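Long-range contacts in IPT/TIG domain-containing protein BACOVA_02650 (Bacteroides ovatus, PDB 5E7H), which binds polysaccharide at the cell surface, probably capturing xyloglucan before its transport into the periplasm for degradation: residues P59-Q64 with I82-E87; L160-E165 with C210-S215. All coordinates share one frame; numbering follows the deposited sequence.

Contact 1: residues P59-Q64 with I82-E87; sequences PQAPTQ and IFYPLE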
loop_
_atom_site.group_PDB
_atom_site.type_symbol
_atom_site.label_atom_id
_atom_site.label_comp_id
_atom_site.label_asym_id
_atom_site.label_seq_id
_atom_site.Cartn_x
_atom_site.Cartn_y
_atom_site.Cartn_z
ATOM N N PRO A 59 11.833 -12.417 1.356
ATOM C CA PRO A 59 13.170 -12.379 1.963
ATOM C C PRO A 59 14.042 -11.187 1.559
ATOM O O PRO A 59 15.008 -10.867 2.262
ATOM C CB PRO A 59 13.796 -13.681 1.487
ATOM C CG PRO A 59 13.141 -13.982 0.201
ATOM C CD PRO A 59 11.733 -13.463 0.321
ATOM N N GLN A 60 13.706 -10.543 0.448
ATOM C CA GLN A 60 14.479 -9.422 -0.073
ATOM C C GLN A 60 13.596 -8.689 -1.076
ATOM O O GLN A 60 12.609 -9.257 -1.541
ATOM C CB GLN A 60 15.766 -9.886 -0.744
ATOM C CG GLN A 60 15.510 -10.793 -1.944
ATOM C CD GLN A 60 16.755 -11.461 -2.496
ATOM O OE1 GLN A 60 17.046 -12.612 -2.180
ATOM N NE2 GLN A 60 17.473 -10.751 -3.355
ATOM N N ALA A 61 13.933 -7.439 -1.381
ATOM C CA ALA A 61 13.175 -6.653 -2.363
ATOM C C ALA A 61 13.626 -6.970 -3.782
ATOM O O ALA A 61 14.816 -6.951 -4.070
ATOM C CB ALA A 61 13.337 -5.183 -2.102
ATOM N N PRO A 62 12.672 -7.229 -4.687
ATOM C CA PRO A 62 13.007 -7.169 -6.115
ATOM C C PRO A 62 13.596 -5.812 -6.498
ATOM O O PRO A 62 13.158 -4.801 -5.959
ATOM C CB PRO A 62 11.646 -7.370 -6.806
ATOM C CG PRO A 62 10.716 -7.852 -5.757
ATOM C CD PRO A 62 11.226 -7.382 -4.446
ATOM N N THR A 63 14.545 -5.802 -7.435
ATOM C CA THR A 63 15.154 -4.568 -7.906
ATOM C C THR A 63 14.385 -3.992 -9.094
ATOM O O THR A 63 14.595 -2.836 -9.450
ATOM C CB THR A 63 16.630 -4.783 -8.323
ATOM O OG1 THR A 63 16.695 -5.589 -9.498
ATOM C CG2 THR A 63 17.422 -5.480 -7.206
ATOM N N GLN A 64 13.492 -4.790 -9.687
ATOM C CA GLN A 64 12.694 -4.373 -10.846
ATOM C C GLN A 64 11.280 -4.880 -10.679
ATOM O O GLN A 64 11.038 -5.828 -9.927
ATOM C CB GLN A 64 13.265 -4.913 -12.156
ATOM C CG GLN A 64 14.691 -4.503 -12.442
ATOM C CD GLN A 64 15.223 -5.132 -13.710
ATOM O OE1 GLN A 64 14.638 -6.078 -14.246
ATOM N NE2 GLN A 64 16.339 -4.611 -14.197
ATOM N N ILE A 82 1.156 -6.310 -11.663
ATOM C CA ILE A 82 2.590 -6.093 -11.600
ATOM C C ILE A 82 3.011 -6.033 -10.138
ATOM O O ILE A 82 2.496 -5.219 -9.359
ATOM C CB ILE A 82 3.002 -4.817 -12.345
ATOM C CG1 ILE A 82 2.729 -5.036 -13.836
ATOM C CG2 ILE A 82 4.451 -4.489 -12.103
ATOM C CD1 ILE A 82 3.053 -3.842 -14.725
ATOM N N PHE A 83 3.925 -6.931 -9.777
ATOM C CA PHE A 83 4.518 -7.022 -8.437
ATOM C C PHE A 83 5.735 -6.101 -8.319
ATOM O O PHE A 83 6.571 -6.055 -9.220
ATOM C CB PHE A 83 4.916 -8.483 -8.146
ATOM C CG PHE A 83 5.233 -8.745 -6.692
ATOM C CD1 PHE A 83 4.238 -8.676 -5.736
ATOM C CD2 PHE A 83 6.527 -9.063 -6.306
ATOM C CE1 PHE A 83 4.535 -8.902 -4.390
ATOM C CE2 PHE A 83 6.830 -9.307 -4.971
ATOM C CZ PHE A 83 5.835 -9.220 -4.023
ATOM N N TYR A 84 5.801 -5.347 -7.215
ATOM C CA TYR A 84 6.837 -4.336 -6.960
ATOM C C TYR A 84 6.894 -3.327 -8.116
ATOM O O TYR A 84 7.908 -3.180 -8.813
ATOM C CB TYR A 84 8.211 -4.973 -6.659
ATOM C CG TYR A 84 8.511 -4.955 -5.160
ATOM C CD1 TYR A 84 9.484 -4.110 -4.635
ATOM C CD2 TYR A 84 7.779 -5.735 -4.266
ATOM C CE1 TYR A 84 9.735 -4.070 -3.268
ATOM C CE2 TYR A 84 8.043 -5.710 -2.909
ATOM C CZ TYR A 84 9.010 -4.869 -2.423
ATOM O OH TYR A 84 9.256 -4.807 -1.060
ATOM N N PRO A 85 5.767 -2.623 -8.319
ATOM C CA PRO A 85 5.691 -1.598 -9.368
ATOM C C PRO A 85 6.440 -0.343 -8.938
ATOM O O PRO A 85 5.851 0.694 -8.618
ATOM C CB PRO A 85 4.190 -1.352 -9.502
ATOM C CG PRO A 85 3.670 -1.563 -8.157
ATOM C CD PRO A 85 4.478 -2.753 -7.620
ATOM N N LEU A 86 7.762 -0.453 -8.915
ATOM C CA LEU A 86 8.619 0.618 -8.406
ATOM C C LEU A 86 8.392 1.940 -9.144
ATOM O O LEU A 86 8.468 3.013 -8.532
ATOM C CB LEU A 86 10.086 0.186 -8.501
ATOM C CG LEU A 86 10.394 -0.958 -7.534
ATOM C CD1 LEU A 86 11.656 -1.673 -8.030
ATOM C CD2 LEU A 86 10.555 -0.468 -6.096
ATOM N N GLU A 87 8.042 1.848 -10.427
ATOM C CA GLU A 87 7.907 3.009 -11.280
ATOM C C GLU A 87 6.613 3.781 -11.023
ATOM O O GLU A 87 6.435 4.888 -11.527
ATOM C CB GLU A 87 7.960 2.563 -12.753
ATOM C CG GLU A 87 9.122 1.577 -13.113
ATOM C CD GLU A 87 8.777 0.093 -12.944
ATOM O OE1 GLU A 87 7.816 -0.247 -12.233
ATOM O OE2 GLU A 87 9.488 -0.753 -13.537
#
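A CH-pi contact between P62 and Y84 marks the joint where the IPT/TIG domain gives way to the xyloglucan-binding domain. The P62 and Y84 side chains cross at about a right angle, and P62 CD sits over one face of the phenol ring, 3.6 Å from the centroid of the Y84 ring and only 5° off its normal. P62 CG is shifted toward the root of the side chain, 3.7 Å from Y84 CG, and also reaches F83 CE2 at 4.2 Å. A61 adds its methyl group, with CB 3.9 Å from Y84 CE1. Y84 chi1, -102°, lies off the staggered positions and turns the ring so that one face meets P62 while CD2 rests over a face of the F83 ring, near the rim. The phenol hydroxyl donates to P13 O and accepts from the amide of N119, a residue of a sodium site.

Topologically, 82-87 runs from the last strand of the immunoglobulin-like E-set domain, 75-78, to strand 89-91 of the next domain's sheet, while 59-64 belongs to the loop between strands 53-57 and 68-72. An inverse gamma turn centred on P85, with L86 N bonded to Y84 O (2.7 Å), bends the linker. At the end of that turn, L86 chi1, -68°, sets CG anti to the carbonyl carbon, and chi2 then turns CD1 onto the backbone of 59-64, 3.5 Å from T63 O. N35 donates through ND2 to both Q64 O and F83 O, bridging the two segments; on the 59-64 side E37 accepts from T63 N.

Contact 2: residues L160-E165 with C210-S215; sequences LKLQFE and CSVSLS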
loop_
_atom_site.group_PDB
_atom_site.type_symbol
_atom_site.label_atom_id
_atom_site.label_comp_id
_atom_site.label_asym_id
_atom_site.label_seq_id
_atom_site.Cartn_x
_atom_site.Cartn_y
_atom_site.Cartn_z
ATOM N N LEU A 160 -7.882 4.343 -12.416
ATOM C CA LEU A 160 -6.680 4.342 -11.574
ATOM C C LEU A 160 -7.034 4.206 -10.093
ATOM O O LEU A 160 -8.113 4.620 -9.657
ATOM C CB LEU A 160 -5.876 5.639 -11.796
ATOM C CG LEU A 160 -5.375 5.844 -13.228
ATOM C CD1 LEU A 160 -4.747 7.225 -13.366
ATOM C CD2 LEU A 160 -4.377 4.768 -13.622
ATOM N N LYS A 161 -6.099 3.681 -9.315
ATOM C CA LYS A 161 -6.255 3.623 -7.869
ATOM C C LYS A 161 -5.002 4.091 -7.166
ATOM O O LYS A 161 -3.887 3.998 -7.698
ATOM C CB LYS A 161 -6.647 2.207 -7.408
ATOM C CG LYS A 161 -5.747 1.105 -7.839
ATOM C CD LYS A 161 -6.385 -0.262 -7.525
ATOM C CE LYS A 161 -5.454 -1.355 -7.943
ATOM N NZ LYS A 161 -6.022 -2.707 -7.624
ATOM N N LEU A 162 -5.199 4.620 -5.968
ATOM C CA LEU A 162 -4.115 4.958 -5.053
ATOM C C LEU A 162 -3.940 3.795 -4.102
ATOM O O LEU A 162 -4.894 3.402 -3.430
ATOM C CB LEU A 162 -4.428 6.227 -4.270
ATOM C CG LEU A 162 -3.414 6.633 -3.213
ATOM C CD1 LEU A 162 -2.120 7.107 -3.863
ATOM C CD2 LEU A 162 -3.989 7.705 -2.324
ATOM N N GLN A 163 -2.726 3.263 -4.043
ATOM C CA GLN A 163 -2.374 2.189 -3.110
ATOM C C GLN A 163 -1.295 2.699 -2.186
ATOM O O GLN A 163 -0.492 3.566 -2.555
ATOM C CB GLN A 163 -1.848 0.944 -3.828
ATOM C CG GLN A 163 -2.815 0.194 -4.653
ATOM C CD GLN A 163 -2.162 -1.049 -5.244
ATOM O OE1 GLN A 163 -0.949 -1.083 -5.495
ATOM N NE2 GLN A 163 -2.962 -2.063 -5.467
ATOM N N PHE A 164 -1.216 2.110 -1.003
ATOM C CA PHE A 164 -0.117 2.409 -0.087
ATOM C C PHE A 164 -0.070 1.299 0.927
ATOM O O PHE A 164 -1.050 0.584 1.096
ATOM C CB PHE A 164 -0.274 3.775 0.611
ATOM C CG PHE A 164 -1.611 4.007 1.268
ATOM C CD1 PHE A 164 -2.686 4.539 0.550
ATOM C CD2 PHE A 164 -1.795 3.737 2.619
ATOM C CE1 PHE A 164 -3.922 4.767 1.166
ATOM C CE2 PHE A 164 -3.018 3.978 3.230
ATOM C CZ PHE A 164 -4.072 4.473 2.508
ATOM N N GLU A 165 1.054 1.183 1.600
ATOM C CA GLU A 165 1.178 0.226 2.690
ATOM C C GLU A 165 0.880 0.960 3.971
ATOM O O GLU A 165 1.246 2.128 4.134
ATOM C CB GLU A 165 2.568 -0.376 2.723
ATOM C CG GLU A 165 2.587 -1.893 2.682
ATOM C CD GLU A 165 2.001 -2.486 1.407
ATOM O OE1 GLU A 165 1.722 -3.698 1.408
ATOM O OE2 GLU A 165 1.859 -1.768 0.402
ATOM N N CYS A 210 -3.447 -0.921 1.451
ATOM C CA CYS A 210 -4.695 -0.184 1.352
ATOM C C CYS A 210 -4.835 0.347 -0.067
ATOM O O CYS A 210 -3.839 0.719 -0.685
ATOM C CB CYS A 210 -4.726 0.989 2.324
ATOM S SG CYS A 210 -4.548 0.518 4.058
ATOM N N SER A 211 -6.062 0.413 -0.554
ATOM C CA SER A 211 -6.348 0.832 -1.915
ATOM C C SER A 211 -7.631 1.650 -1.927
ATOM O O SER A 211 -8.625 1.236 -1.326
ATOM C CB SER A 211 -6.503 -0.393 -2.834
ATOM O OG SER A 211 -6.587 -0.009 -4.182
ATOM N N VAL A 212 -7.606 2.802 -2.592
ATOM C CA VAL A 212 -8.845 3.546 -2.868
ATOM C C VAL A 212 -8.904 3.961 -4.339
ATOM O O VAL A 212 -7.867 4.153 -4.971
ATOM C CB VAL A 212 -8.983 4.805 -1.976
ATOM C CG1 VAL A 212 -9.048 4.408 -0.503
ATOM C CG2 VAL A 212 -7.849 5.788 -2.209
ATOM N N SER A 213 -10.108 4.095 -4.897
ATOM C CA SER A 213 -10.214 4.658 -6.239
ATOM C C SER A 213 -9.551 6.034 -6.258
ATOM O O SER A 213 -9.731 6.848 -5.346
ATOM C CB SER A 213 -11.671 4.784 -6.678
ATOM O OG SER A 213 -12.242 3.508 -6.882
ATOM N N LEU A 214 -8.781 6.317 -7.304
ATOM C CA LEU A 214 -8.148 7.625 -7.375
ATOM C C LEU A 214 -9.207 8.718 -7.492
ATOM O O LEU A 214 -8.969 9.842 -7.055
ATOM C CB LEU A 214 -7.157 7.691 -8.551
ATOM C CG LEU A 214 -6.276 8.952 -8.614
ATOM C CD1 LEU A 214 -5.417 9.106 -7.353
ATOM C CD2 LEU A 214 -5.363 8.916 -9.856
ATOM N N SER A 215 -10.383 8.401 -8.034
ATOM C CA SER A 215 -11.472 9.372 -8.107
ATOM C C SER A 215 -11.966 9.823 -6.725
ATOM O O SER A 215 -12.679 10.834 -6.631
ATOM C CB SER A 215 -12.642 8.794 -8.909
ATOM O OG SER A 215 -13.195 7.649 -8.274
HETATM O O HOH W 1 -10.804 5.991 -9.723
HETATM O O HOH W 2 -5.807 -2.816 -4.724
#
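K161 lies along S211 where strands 160-165 and 210-213 run antiparallel in the larger sheet of the xyloglucan-binding domain. Its CB sits 3.3 Å from V212 O; with CG wedged between the backbone N and the carbonyl carbon (chi1 55°), the otherwise extended chain passes the S211 hydroxyl, CD coming within 3.4 Å of S211 OG. CE draws away from that oxygen, and NZ ends on a water 2.9 Å off, which also accepts from Q163 NE2 and hydrogen-bonds S211 OG. The other end of the Q163 amide, OE1, is bonded to T11 and R256.

Paired backbone bonds join L162 with V212 and F164 with C210; L214 N extends the series to L160 O (3.0 Å), and a water links that same oxygen to S215 N. The face carrying L162, F164, C210 and V212 is apolar. There C210 CB lies over the F164 ring toward its rim, 3.5 Å from F164 CZ, while C210 SG approaches the same ring obliquely at 4.6 Å from the centroid. L160 and L214 run side by side, and residues of strands 176-181 and 189-192 cover this side in the manner of a beta-sandwich. On the face of Q163 and S211, one water thus gives the lysine, amide and hydroxyl ends a common partner, whereas apolar packing holds the other.

Contact 1 lies at the joint between the domains and contact 2 within the sheet of the xyloglucan-binding domain; their centres are 18 Å apart, and their nearest atoms about 5 Å, without touching. The loop after strand 4-8 connects them: T11 bonds to the backbone of Y84 and, through its hydroxyl, to Q163, while S10 reaches E165. Both also lie near the sodium ion bound by N92, N119, T121 and D253, about 10 Å from the Y84 side chain and 11 Å from that of F164. Y84 of contact 1 bonds to the ligand residue N119; strand 160-165 pairs with D253 through the backbone of E165, a looser link to the site.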